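Local structure of odorant binding protein OBP69a (Ceratitis capitata, 6HHE) at residues T22-T25 / E26-I30; M38-Q42 / R43-F47; H49-L52 / D53-L57. The protein probably binds small odorant molecules, as a secreted member of the insect PBP/GOBP family of odorant-binding proteins. All coordinates share one frame; numbering follows the deposited sequence.

Interaction 1 of 3, residues T22-T25 / E26-I30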
ATOM      1  N   THR A  22      -4.097   9.553  -9.926  1.00 21.75           N
ATOM      2  CA  THR A  22      -2.647   9.583  -9.921  1.00 22.95           C
ATOM      3  C   THR A  22      -2.004   9.419 -11.293  1.00 26.70           C
ATOM      4  O   THR A  22      -0.802   9.700 -11.437  1.00 23.15           O
ATOM      5  CB  THR A  22      -2.058   8.490  -9.020  1.00 21.59           C
ATOM      6  OG1 THR A  22      -2.422   7.206  -9.527  1.00 23.13           O
ATOM      7  CG2 THR A  22      -2.540   8.673  -7.604  1.00 24.88           C
ATOM      8  N   GLY A  23      -2.743   8.924 -12.284  1.00 22.90           N
ATOM      9  CA  GLY A  23      -2.120   8.651 -13.569  1.00 22.23           C
ATOM     10  C   GLY A  23      -1.175   7.462 -13.620  1.00 20.09           C
ATOM     11  O   GLY A  23      -0.484   7.294 -14.637  1.00 24.21           O
ATOM     12  N   VAL A  24      -1.151   6.613 -12.588  1.00 22.87           N
ATOM     13  CA  VAL A  24      -0.410   5.351 -12.670  1.00 24.06           C
ATOM     14  C   VAL A  24      -0.911   4.540 -13.857  1.00 24.39           C
ATOM     15  O   VAL A  24      -2.117   4.540 -14.176  1.00 27.00           O
ATOM     16  CB  VAL A  24      -0.527   4.562 -11.350  1.00 19.44           C
ATOM     17  CG1 VAL A  24      -1.919   3.958 -11.167  1.00 23.85           C
ATOM     18  CG2 VAL A  24       0.529   3.461 -11.236  1.00 21.71           C
ATOM     19  N   THR A  25       0.011   3.872 -14.543  1.00 23.12           N
ATOM     20  CA  THR A  25      -0.306   3.106 -15.734  1.00 23.25           C
ATOM     21  C   THR A  25      -0.015   1.627 -15.506  1.00 27.83           C
ATOM     22  O   THR A  25       0.769   1.241 -14.620  1.00 24.27           O
ATOM     23  CB  THR A  25       0.449   3.638 -16.952  1.00 26.75           C
ATOM     24  OG1 THR A  25       1.808   3.901 -16.597  1.00 30.78           O
ATOM     25  CG2 THR A  25      -0.160   4.930 -17.434  1.00 33.06           C
ATOM     26  N   GLU A  26      -0.699   0.782 -16.287  1.00 26.87           N
ATOM     27  CA  GLU A  26      -0.594  -0.668 -16.106  1.00 30.16           C
ATOM     28  C   GLU A  26       0.835  -1.182 -16.267  1.00 25.67           C
ATOM     29  O   GLU A  26       1.210  -2.149 -15.595  1.00 28.89           O
ATOM     30  CB  GLU A  26      -1.529  -1.386 -17.081  1.00 43.91           C
ATOM     31  CG  GLU A  26      -1.571  -2.927 -16.957  1.00 62.74           C
ATOM     32  CD  GLU A  26      -2.009  -3.445 -15.578  1.00 76.15           C
ATOM     33  OE1 GLU A  26      -1.729  -4.627 -15.256  1.00 81.19           O
ATOM     34  OE2 GLU A  26      -2.635  -2.684 -14.814  1.00 76.38           O
ATOM     35  N   ASP A  27       1.660  -0.542 -17.103  1.00 26.33           N
ATOM     36  CA  ASP A  27       3.050  -0.976 -17.249  1.00 25.72           C
ATOM     37  C   ASP A  27       3.806  -0.950 -15.928  1.00 24.02           C
ATOM     38  O   ASP A  27       4.673  -1.814 -15.701  1.00 23.74           O
ATOM     39  CB  ASP A  27       3.770  -0.134 -18.299  1.00 30.59           C
ATOM     40  CG  ASP A  27       3.846   1.316 -17.922  1.00 41.54           C
ATOM     41  OD1 ASP A  27       2.770   1.933 -17.861  1.00 41.15           O
ATOM     42  OD2 ASP A  27       4.956   1.835 -17.686  1.00 37.02           O
ATOM     43  N   LEU A  28       3.474  -0.016 -15.033  1.00 23.10           N
ATOM     44  CA  LEU A  28       4.138   0.045 -13.734  1.00 18.78           C
ATOM     45  C   LEU A  28       3.743  -1.125 -12.855  1.00 20.85           C
ATOM     46  O   LEU A  28       4.591  -1.687 -12.148  1.00 20.51           O
ATOM     47  CB  LEU A  28       3.857   1.360 -13.023  1.00 18.28           C
ATOM     48  CG  LEU A  28       4.336   2.595 -13.787  1.00 19.96           C
ATOM     49  CD1 LEU A  28       3.978   3.872 -13.091  1.00 21.72           C
ATOM     50  CD2 LEU A  28       5.847   2.513 -13.996  1.00 23.89           C
ATOM     51  N   PHE A  29       2.465  -1.490 -12.862  1.00 22.57           N
ATOM     52  CA  PHE A  29       2.037  -2.656 -12.090  1.00 22.94           C
ATOM     53  C   PHE A  29       2.640  -3.939 -12.650  1.00 23.64           C
ATOM     54  O   PHE A  29       3.128  -4.802 -11.894  1.00 23.19           O
ATOM     55  CB  PHE A  29       0.509  -2.739 -12.099  1.00 22.76           C
ATOM     56  CG  PHE A  29      -0.198  -1.632 -11.322  1.00 25.29           C
ATOM     57  CD1 PHE A  29       0.155  -1.293 -10.023  1.00 28.78           C
ATOM     58  CD2 PHE A  29      -1.265  -0.955 -11.915  1.00 31.90           C
ATOM     59  CE1 PHE A  29      -0.566  -0.268  -9.320  1.00 27.89           C
ATOM     60  CE2 PHE A  29      -1.979   0.045 -11.217  1.00 29.83           C
ATOM     61  CZ  PHE A  29      -1.620   0.397  -9.942  1.00 27.04           C
ATOM     62  N   ILE A  30       2.665  -4.077 -13.980  1.00 23.43           N
ATOM     63  CA  ILE A  30       3.275  -5.258 -14.589  1.00 25.74           C
ATOM     64  C   ILE A  30       4.748  -5.329 -14.228  1.00 23.28           C
ATOM     65  O   ILE A  30       5.266  -6.397 -13.873  1.00 24.60           O
ATOM     66  CB  ILE A  30       3.065  -5.234 -16.107  1.00 26.25           C
ATOM     67  CG1 ILE A  30       1.589  -5.458 -16.435  1.00 32.92           C
ATOM     68  CG2 ILE A  30       3.955  -6.280 -16.769  1.00 30.12           C
ATOM     69  CD1 ILE A  30       1.236  -5.127 -17.887  1.00 38.45           C
TER
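Val24 reaches forward to two residues of the helix that begins just after it: both its methyls reach the Phe29 ring, and CG2 also touches Leu28. Val24 CG2 approaches Leu28 CD1 at 3.9 Å and lies over one face of the Phe29 ring, while Val24 CG1 meets Phe29 CZ at 3.8 Å. With CG1 set between the backbone N and the carbonyl carbon (chi1 73°), both methyls are turned to the ring, and a compact branched side chain suits this buried place. Beyond it comes Thr25, the N-cap residue of helix 26-35, in the loop that joins this helix to helix 10-22 of the all-helical odorant-binding protein fold. Its hydroxyl gives no cap to the helix backbone; instead Thr25 OG1 donates to Asp27 OD1 at 2.5 Å, a short bond that meets the carboxylate on its syn side, 19° out of plane. The same OG1 is hydrogen-bonded to Arg43 NH1 of helix 42-55, so this small polar residue ties the loop to two helices. The carbonyl of Thr25 starts the helix: Thr25 O accepts Leu28 N at 3.0 Å from above the carbonyl plane, and Leu28 CB sits 3.5 Å from Thr25 O.

Interaction 2 of 3, residues M38-Q42 / R43-F47; sequences MPNNQ and RLKCF
The start of helix 42-55, with Asn41 at the N-cap position and an inverse gamma turn centred on Asn40 just ahead of it, is where the loop 38-42 folds onto the helix's first turn. Asn41 serves the helix through its backbone: Asn41 O accepts Lys45 N at 3.1 Å in the carbonyl plane, and Leu44 N more weakly. The side chain of Lys45, extended beyond CG, runs back toward the loop. Lys45 CG lies 3.4 Å from Asn41 O, and Lys45 NZ donates to Gln42 OE1 at 2.9 Å, tilted 21° from the carbonyl plane. Gln42 bends at chi2 (-56°), which folds its amide back across the lysine chain. Glu98 of helix 96-110 takes both ends, salt-bridged to Lys45 NZ and accepting from Gln42 NE2, and Phe101 adds a cation-pi contact to the lysine. Were Lys45 an alanine, Glu98 would probably lose its charged mate, Phe101 its cation and Gln42 OE1 this donor. On the apolar side Leu44 CD2 packs against the ring of Pro39, 3.7 Å from Pro39 CD, and touches Met38 CB; the branched, buried leucine fits the corner between Met38 and Pro39, and the proline stiffens the loop there. Cys46, disulfide-bonded to Cys97, has its SG 3.5 Å from Gln42 O, the atom that also accepts Cys46 N at 2.9 Å.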
ATOM      1  N   MET A  38       9.285  -3.000  -6.904  1.00 22.58           N
ATOM      2  CA  MET A  38       8.440  -1.847  -7.325  1.00 21.92           C
ATOM      3  C   MET A  38       9.295  -0.777  -7.986  1.00 21.46           C
ATOM      4  O   MET A  38      10.307  -0.336  -7.404  1.00 22.55           O
ATOM      5  CB  MET A  38       7.717  -1.143  -6.189  1.00 23.65           C
ATOM      6  CG  MET A  38       6.806  -2.029  -5.387  1.00 27.38           C
ATOM      7  SD  MET A  38       5.733  -1.014  -4.366  1.00 30.55           S
ATOM      8  CE  MET A  38       6.851  -0.366  -3.187  1.00 29.25           C
ATOM      9  N   PRO A  39       8.941  -0.328  -9.176  1.00 18.37           N
ATOM     10  CA  PRO A  39       9.743   0.721  -9.805  1.00 19.18           C
ATOM     11  C   PRO A  39       9.559   2.048  -9.078  1.00 20.73           C
ATOM     12  O   PRO A  39       8.466   2.388  -8.571  1.00 19.96           O
ATOM     13  CB  PRO A  39       9.214   0.744 -11.243  1.00 24.10           C
ATOM     14  CG  PRO A  39       7.778   0.289 -11.113  1.00 21.16           C
ATOM     15  CD  PRO A  39       7.861  -0.804 -10.057  1.00 19.55           C
ATOM     16  N   ASN A  40      10.650   2.822  -9.016  1.00 20.59           N
ATOM     17  CA  ASN A  40      10.658   4.105  -8.310  1.00 20.94           C
ATOM     18  C   ASN A  40      10.061   5.213  -9.168  1.00 20.36           C
ATOM     19  O   ASN A  40      10.739   6.146  -9.592  1.00 26.58           O
ATOM     20  CB  ASN A  40      12.086   4.463  -7.921  1.00 23.27           C
ATOM     21  CG  ASN A  40      12.464   3.879  -6.592  1.00 38.14           C
ATOM     22  OD1 ASN A  40      12.831   2.720  -6.508  1.00 39.74           O
ATOM     23  ND2 ASN A  40      12.355   4.680  -5.539  1.00 46.90           N
ATOM     24  N   ASN A  41       8.800   5.047  -9.527  1.00 19.05           N
ATOM     25  CA  ASN A  41       8.113   6.023 -10.354  1.00 20.44           C
ATOM     26  C   ASN A  41       7.136   6.742  -9.451  1.00 17.15           C
ATOM     27  O   ASN A  41       6.386   6.102  -8.653  1.00 18.17           O
ATOM     28  CB  ASN A  41       7.400   5.352 -11.532  1.00 22.52           C
ATOM     29  CG  ASN A  41       8.369   4.788 -12.572  1.00 25.34           C
ATOM     30  OD1 ASN A  41       8.773   3.614 -12.527  1.00 28.95           O
ATOM     31  ND2 ASN A  41       8.720   5.625 -13.535  1.00 28.40           N
ATOM     32  N   GLN A  42       7.136   8.061  -9.539  1.00 19.95           N
ATOM     33  CA  GLN A  42       6.304   8.842  -8.633  1.00 17.27           C
ATOM     34  C   GLN A  42       4.833   8.531  -8.758  1.00 19.21           C
ATOM     35  O   GLN A  42       4.158   8.503  -7.741  1.00 19.49           O
ATOM     36  CB  GLN A  42       6.475  10.340  -8.892  1.00 19.95           C
ATOM     37  CG  GLN A  42       7.918  10.819  -8.679  1.00 25.47           C
ATOM     38  CD  GLN A  42       8.431  10.495  -7.283  1.00 27.61           C
ATOM     39  OE1 GLN A  42       9.368   9.733  -7.143  1.00 28.05           O
ATOM     40  NE2 GLN A  42       7.829  11.085  -6.250  1.00 26.18           N
ATOM     41  N   ARG A  43       4.337   8.207  -9.963  1.00 19.58           N
ATOM     42  CA  ARG A  43       2.903   7.915 -10.050  1.00 18.99           C
ATOM     43  C   ARG A  43       2.532   6.642  -9.297  1.00 19.66           C
ATOM     44  O   ARG A  43       1.460   6.582  -8.710  1.00 20.12           O
ATOM     45  CB  ARG A  43       2.437   7.785 -11.494  1.00 18.36           C
ATOM     46  CG  ARG A  43       2.434   9.088 -12.212  1.00 19.84           C
ATOM     47  CD  ARG A  43       2.349   8.900 -13.723  1.00 20.77           C
ATOM     48  NE  ARG A  43       3.526   8.262 -14.286  1.00 21.75           N
ATOM     49  CZ  ARG A  43       3.486   7.160 -15.046  1.00 21.56           C
ATOM     50  NH1 ARG A  43       2.341   6.544 -15.315  1.00 29.06           N
ATOM     51  NH2 ARG A  43       4.642   6.651 -15.494  1.00 24.41           N
ATOM     52  N   LEU A  44       3.437   5.650  -9.240  1.00 17.88           N
ATOM     53  CA  LEU A  44       3.165   4.455  -8.447  1.00 18.71           C
ATOM     54  C   LEU A  44       3.207   4.782  -6.964  1.00 18.59           C
ATOM     55  O   LEU A  44       2.354   4.315  -6.206  1.00 19.08           O
ATOM     56  CB  LEU A  44       4.135   3.372  -8.818  1.00 17.77           C
ATOM     57  CG  LEU A  44       3.969   2.047  -8.055  1.00 17.80           C
ATOM     58  CD1 LEU A  44       2.576   1.449  -8.250  1.00 20.50           C
ATOM     59  CD2 LEU A  44       5.005   1.027  -8.515  1.00 21.16           C
ATOM     60  N   LYS A  45       4.181   5.596  -6.531  1.00 19.04           N
ATOM     61  CA  LYS A  45       4.240   5.997  -5.131  1.00 18.03           C
ATOM     62  C   LYS A  45       2.941   6.681  -4.736  1.00 22.18           C
ATOM     63  O   LYS A  45       2.382   6.420  -3.658  1.00 21.35           O
ATOM     64  CB  LYS A  45       5.428   6.957  -4.903  1.00 18.31           C
ATOM     65  CG  LYS A  45       6.777   6.398  -5.324  1.00 19.58           C
ATOM     66  CD  LYS A  45       7.893   7.337  -4.846  1.00 22.45           C
ATOM     67  CE  LYS A  45       9.154   6.767  -5.353  1.00 24.56           C
ATOM     68  NZ  LYS A  45      10.209   7.833  -5.135  1.00 26.38           N
ATOM     69  N   CYS A  46       2.445   7.555  -5.593  1.00 20.13           N
ATOM     70  CA  CYS A  46       1.242   8.291  -5.241  1.00 21.07           C
ATOM     71  C   CYS A  46      -0.004   7.431  -5.319  1.00 19.82           C
ATOM     72  O   CYS A  46      -0.926   7.669  -4.535  1.00 20.21           O
ATOM     73  CB  CYS A  46       1.092   9.508  -6.111  1.00 20.39           C
ATOM     74  SG  CYS A  46       2.327  10.783  -5.734  1.00 24.96           S
ATOM     75  N   PHE A  47      -0.056   6.459  -6.228  1.00 19.74           N
ATOM     76  CA  PHE A  47      -1.141   5.476  -6.185  1.00 19.58           C
ATOM     77  C   PHE A  47      -1.178   4.774  -4.844  1.00 22.24           C
ATOM     78  O   PHE A  47      -2.249   4.570  -4.270  1.00 20.71           O
ATOM     79  CB  PHE A  47      -0.969   4.465  -7.319  1.00 19.86           C
ATOM     80  CG  PHE A  47      -1.931   3.336  -7.252  1.00 22.15           C
ATOM     81  CD1 PHE A  47      -3.216   3.499  -7.746  1.00 21.33           C
ATOM     82  CD2 PHE A  47      -1.555   2.122  -6.697  1.00 24.15           C
ATOM     83  CE1 PHE A  47      -4.126   2.432  -7.633  1.00 22.71           C
ATOM     84  CE2 PHE A  47      -2.462   1.048  -6.563  1.00 22.67           C
ATOM     85  CZ  PHE A  47      -3.751   1.225  -7.060  1.00 25.90           C
TER

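Interaction 3 of 3, residues H49-L52 / D53-L57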
ATOM      1  N   HIS A  49       0.012   5.769  -1.981  1.00 20.51           N
ATOM      2  CA  HIS A  49      -0.490   6.709  -0.988  1.00 21.79           C
ATOM      3  C   HIS A  49      -2.002   6.872  -1.082  1.00 24.43           C
ATOM      4  O   HIS A  49      -2.685   6.894  -0.055  1.00 24.27           O
ATOM      5  CB  HIS A  49       0.194   8.062  -1.149  1.00 22.76           C
ATOM      6  CG  HIS A  49      -0.326   9.089  -0.215  1.00 24.27           C
ATOM      7  ND1 HIS A  49      -1.383   9.915  -0.539  1.00 24.32           N
ATOM      8  CD2 HIS A  49       0.012   9.381   1.061  1.00 29.40           C
ATOM      9  CE1 HIS A  49      -1.664  10.683   0.501  1.00 30.61           C
ATOM     10  NE2 HIS A  49      -0.818  10.398   1.474  1.00 30.01           N
ATOM     11  N   CYS A  50      -2.528   6.959  -2.302  1.00 21.59           N
ATOM     12  CA  CYS A  50      -3.968   7.141  -2.541  1.00 22.95           C
ATOM     13  C   CYS A  50      -4.754   6.007  -1.917  1.00 25.28           C
ATOM     14  O   CYS A  50      -5.784   6.246  -1.261  1.00 25.97           O
ATOM     15  CB  CYS A  50      -4.184   7.211  -4.057  1.00 19.66           C
ATOM     16  SG  CYS A  50      -5.971   7.558  -4.534  1.00 30.20           S
ATOM     17  N   VAL A  51      -4.291   4.775  -2.119  1.00 23.42           N
ATOM     18  CA  VAL A  51      -4.979   3.610  -1.575  1.00 25.92           C
ATOM     19  C   VAL A  51      -4.959   3.657  -0.057  1.00 28.35           C
ATOM     20  O   VAL A  51      -6.009   3.513   0.584  1.00 27.86           O
ATOM     21  CB  VAL A  51      -4.363   2.323  -2.119  1.00 24.80           C
ATOM     22  CG1 VAL A  51      -4.917   1.076  -1.382  1.00 28.72           C
ATOM     23  CG2 VAL A  51      -4.584   2.220  -3.639  1.00 30.08           C
ATOM     24  N   LEU A  52      -3.792   3.888   0.544  1.00 24.29           N
ATOM     25  CA  LEU A  52      -3.709   3.972   2.004  1.00 27.19           C
ATOM     26  C   LEU A  52      -4.621   5.058   2.550  1.00 31.31           C
ATOM     27  O   LEU A  52      -5.266   4.883   3.599  1.00 31.58           O
ATOM     28  CB  LEU A  52      -2.267   4.246   2.444  1.00 27.22           C
ATOM     29  CG  LEU A  52      -1.317   3.102   2.189  1.00 24.50           C
ATOM     30  CD1 LEU A  52       0.082   3.555   2.618  1.00 26.31           C
ATOM     31  CD2 LEU A  52      -1.667   1.812   2.938  1.00 26.16           C
ATOM     32  N   ASP A  53      -4.688   6.189   1.857  1.00 28.22           N
ATOM     33  CA  ASP A  53      -5.489   7.307   2.329  1.00 27.00           C
ATOM     34  C   ASP A  53      -6.973   6.990   2.234  1.00 31.19           C
ATOM     35  O   ASP A  53      -7.732   7.302   3.161  1.00 34.25           O
ATOM     36  CB  ASP A  53      -5.132   8.554   1.526  1.00 26.69           C
ATOM     37  CG  ASP A  53      -6.005   9.740   1.896  1.00 44.08           C
ATOM     38  OD1 ASP A  53      -5.735  10.374   2.933  1.00 45.15           O
ATOM     39  OD2 ASP A  53      -6.971  10.013   1.164  1.00 51.75           O
ATOM     40  N   LYS A  54      -7.392   6.313   1.153  1.00 29.94           N
ATOM     41  CA  LYS A  54      -8.802   5.963   0.951  1.00 30.24           C
ATOM     42  C   LYS A  54      -9.288   4.999   2.024  1.00 36.78           C
ATOM     43  O   LYS A  54     -10.465   5.046   2.423  1.00 39.97           O
ATOM     44  CB  LYS A  54      -8.999   5.323  -0.432  1.00 30.32           C
ATOM     45  CG  LYS A  54      -9.462   6.233  -1.609  1.00 43.55           C
ATOM     46  CD  LYS A  54      -9.059   7.654  -1.494  1.00 43.30           C
ATOM     47  CE  LYS A  54      -9.325   8.400  -2.824  1.00 36.70           C
ATOM     48  NZ  LYS A  54      -8.634   9.701  -2.941  1.00 39.30           N
ATOM     49  N   ILE A  55      -8.410   4.105   2.476  1.00 30.73           N
ATOM     50  CA  ILE A  55      -8.752   3.150   3.527  1.00 30.99           C
ATOM     51  C   ILE A  55      -8.626   3.758   4.911  1.00 36.97           C
ATOM     52  O   ILE A  55      -9.101   3.169   5.890  1.00 45.36           O
ATOM     53  CB  ILE A  55      -7.878   1.898   3.382  1.00 32.65           C
ATOM     54  CG1 ILE A  55      -8.059   1.294   1.999  1.00 35.85           C
ATOM     55  CG2 ILE A  55      -8.253   0.821   4.429  1.00 31.44           C
ATOM     56  CD1 ILE A  55      -7.151   0.201   1.711  1.00 33.75           C
ATOM     57  N   GLY A  56      -8.050   4.933   5.029  1.00 34.63           N
ATOM     58  CA  GLY A  56      -7.849   5.550   6.316  1.00 31.96           C
ATOM     59  C   GLY A  56      -6.588   5.181   7.058  1.00 39.74           C
ATOM     60  O   GLY A  56      -6.534   5.384   8.274  1.00 39.83           O
ATOM     61  N   LEU A  57      -5.562   4.672   6.372  1.00 30.79           N
ATOM     62  CA  LEU A  57      -4.369   4.135   7.030  1.00 28.67           C
ATOM     63  C   LEU A  57      -3.191   5.101   7.108  1.00 28.46           C
ATOM     64  O   LEU A  57      -2.149   4.732   7.675  1.00 31.00           O
ATOM     65  CB  LEU A  57      -3.925   2.850   6.331  1.00 31.76           C
ATOM     66  CG  LEU A  57      -5.069   1.853   6.273  1.00 27.33           C
ATOM     67  CD1 LEU A  57      -4.643   0.669   5.512  1.00 28.54           C
ATOM     68  CD2 LEU A  57      -5.475   1.431   7.696  1.00 32.39           C
TER
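Leu52 and Leu57 make the buried end of this helix turn, crossing at about a right angle with Leu52 CD2 and Leu57 CD1 4.1 Å apart. Another apolar pair, Val51 and Ile55, lies side by side one turn apart and points the same way, CG1 of the valine 3.9 Å from CD1 of the isoleucine; Leu14 of helix 10-22 touches both. Ile55 CG1 also rests 3.3 Å from Val51 O, whose C=O accepts Ile55 N. Here helix 42-55 ends in a Schellman motif: Gly56 takes a positive phi (87°), where a side chain would press on the preceding carbonyl, reason enough for a glycine. The reversal brings Leu57 N to Leu52 O at 2.8 Å and carries the leucine side chain back toward the helix. Toward solvent the packing is looser. The CB of exposed Asp53 comes no nearer than 4.2 Å to His49 CE1, and although imidazole and carboxylate planes are just 12° apart, their polar atoms do not meet; the regular helix bond from Asp53 N to His49 O holds while the side chains stay apart. In exposed Lys54 an off-staggered chi2 of 28° lays the chain over Cys50 O and brings Lys54 NZ within 3.8 Å of Cys50 SG. That sulfur is disulfide-bonded to Cys18, and the lysine's salt bridge goes to Glu21, so the long chain spans from helix 42-55 to helix 10-22.

The interactions follow one another along the chain: interaction 1 leads from helix 10-22 into helix 26-35, interaction 2 enters helix 42-55, and interaction 3 carries that same helix to its end. The centres of interactions 1 and 2 are about 8 Å apart, and the two contacts touch through Arg43, whose NH1 probably also hydrogen-bonds Gly23 O. The centre of interaction 3 lies about 15 Å from that of interaction 2, which it adjoins only in sequence, and about 17 Å from that of interaction 1, which it meets where Thr22 packs on Cys50. Helix 42-55 is thus anchored along its length, its two cysteines linking it to helices 96-110 and 10-22, as in the disulfide-braced helical bundle of this family.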